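Local coordinates for osmolarity sensor protein EnvZ (Escherichia coli, PDB 5XGA) that acts as a membrane-bound sensor histidine kinase in osmoregulation, its periplasmic domain lying outside the inner membrane and here binding the detergent CHAPS, at residues A[96-101]-A[114-119]. Numbering follows the deposited sequence.
Sequences SSPVVW and VPLTEI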
# COMPACT_ATOMS: atom_id res chain seq x y z
N SER A 96 10.52 -10.84 10.51
CA SER A 96 10.36 -10.10 11.76
C SER A 96 9.81 -8.68 11.56
O SER A 96 8.93 -8.24 12.32
CB SER A 96 11.69 -10.05 12.52
OG SER A 96 11.49 -9.74 13.89
N SER A 97 10.32 -7.95 10.57
CA SER A 97 9.73 -6.67 10.19
C SER A 97 8.73 -6.94 9.07
O SER A 97 9.10 -7.46 8.03
CB SER A 97 10.80 -5.67 9.74
OG SER A 97 10.26 -4.36 9.65
N PRO A 98 7.46 -6.60 9.30
CA PRO A 98 6.39 -7.03 8.40
C PRO A 98 6.60 -6.56 6.95
O PRO A 98 7.23 -5.53 6.71
CB PRO A 98 5.13 -6.37 8.99
CG PRO A 98 5.51 -5.93 10.36
CD PRO A 98 6.97 -5.65 10.31
N VAL A 99 6.08 -7.35 6.02
CA VAL A 99 6.02 -6.97 4.62
C VAL A 99 4.57 -7.02 4.17
O VAL A 99 3.91 -8.06 4.31
CB VAL A 99 6.90 -7.88 3.75
CG1 VAL A 99 6.77 -7.53 2.27
CG2 VAL A 99 8.35 -7.78 4.19
N VAL A 100 4.05 -5.91 3.66
CA VAL A 100 2.66 -5.87 3.21
C VAL A 100 2.59 -6.23 1.73
O VAL A 100 3.41 -5.77 0.92
CB VAL A 100 2.02 -4.48 3.43
CG1 VAL A 100 0.65 -4.39 2.72
CG2 VAL A 100 1.89 -4.20 4.93
N TRP A 101 1.64 -7.10 1.40
CA TRP A 101 1.37 -7.48 0.03
C TRP A 101 -0.04 -6.99 -0.30
O TRP A 101 -0.98 -7.28 0.43
CB TRP A 101 1.47 -9.00 -0.15
CG TRP A 101 2.88 -9.51 -0.06
CD1 TRP A 101 3.55 -9.89 1.07
CD2 TRP A 101 3.79 -9.70 -1.15
NE1 TRP A 101 4.83 -10.30 0.75
CE2 TRP A 101 4.99 -10.19 -0.61
CE3 TRP A 101 3.70 -9.50 -2.54
CZ2 TRP A 101 6.10 -10.49 -1.41
CZ3 TRP A 101 4.79 -9.80 -3.33
CH2 TRP A 101 5.98 -10.28 -2.76
N VAL A 114 5.34 -3.98 -0.26
CA VAL A 114 5.79 -2.82 0.50
C VAL A 114 6.23 -3.24 1.90
O VAL A 114 5.41 -3.61 2.73
CB VAL A 114 4.68 -1.75 0.63
CG1 VAL A 114 5.25 -0.44 1.16
CG2 VAL A 114 4.03 -1.49 -0.71
N PRO A 115 7.55 -3.19 2.16
CA PRO A 115 8.08 -3.44 3.50
C PRO A 115 7.72 -2.34 4.47
O PRO A 115 7.76 -1.16 4.11
CB PRO A 115 9.60 -3.47 3.27
CG PRO A 115 9.80 -2.56 2.11
CD PRO A 115 8.61 -2.84 1.20
N LEU A 116 7.34 -2.72 5.69
CA LEU A 116 7.16 -1.75 6.76
C LEU A 116 8.53 -1.25 7.20
O LEU A 116 9.40 -2.04 7.55
CB LEU A 116 6.39 -2.38 7.94
CG LEU A 116 5.96 -1.46 9.10
CD1 LEU A 116 4.79 -2.09 9.84
CD2 LEU A 116 7.10 -1.20 10.06
N THR A 117 8.74 0.07 7.18
CA THR A 117 10.04 0.61 7.55
C THR A 117 9.93 1.77 8.52
O THR A 117 8.85 2.30 8.74
CB THR A 117 10.82 1.10 6.31
OG1 THR A 117 10.13 2.20 5.72
CG2 THR A 117 10.95 -0.01 5.29
N GLU A 118 11.06 2.15 9.10
CA GLU A 118 11.15 3.37 9.87
C GLU A 118 10.66 4.56 9.07
O GLU A 118 10.81 4.61 7.85
CB GLU A 118 12.59 3.64 10.33
CG GLU A 118 13.09 2.76 11.45
CD GLU A 118 14.42 3.24 11.98
OE1 GLU A 118 14.78 4.41 11.70
OE2 GLU A 118 15.10 2.46 12.67
N ILE A 119 10.05 5.50 9.76
CA ILE A 119 9.75 6.81 9.21
C ILE A 119 10.78 7.80 9.73
O ILE A 119 11.17 7.75 10.90
CB ILE A 119 8.35 7.26 9.59
CG1 ILE A 119 7.32 6.30 8.97
CG2 ILE A 119 8.13 8.69 9.14
CD1 ILE A 119 5.93 6.52 9.49
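Val100 and Val114 face each other as an antiparallel hydrogen-bonded pair, and a reciprocal pair of backbone hydrogen bonds joins the two strands here. Val114 N reaches Val100 O at 2.9 Å, nearly straight at 172° and in the carbonyl plane. The return bond, Val100 N to Val114 O, is shorter at 2.8 Å but less regular, because the donor sits above the plane of the Val114 carbonyl. Val100 CB also lies 3.6 Å from that same Val114 O, so the carbonyl oxygen is packed by carbon as well as bonded. Both valine side chains turn to the face covered by Phe13 of helix 10-24.

One residue along, Val99 and Pro115 form the non-hydrogen-bonded pair, their CA atoms 4.2 Å apart and their side chains on the other face. The Val99 backbone bonds outward instead, to Glu92 of the next strand, 87-92. Regular pairing then ends with Leu116 N donating to Pro98 O at 3.0 Å, just beyond the strands proper. Leu116 CB rests 3.5 Å from that acceptor oxygen. With CG anti to the backbone N (chi1 -173°), the leucine carries CD1 to Pro98 CG at 3.9 Å, the two side chains running at a slant to one another. Phe13 touches Leu116 too, and Leu10 meets Pro98, so the helix closes over this apolar patch.

Towards the open end the grip fades. In contrast to the buried Leu116 and valine pair, Ser97 is partly exposed, and its OG makes just a weak bond to Leu116 O, at 3.2 Å. The arrangement is the open end of a beta hairpin, strands 99-104 and 110-115, within an antiparallel sheet packed against a helix in this alpha+beta periplasmic sensor domain.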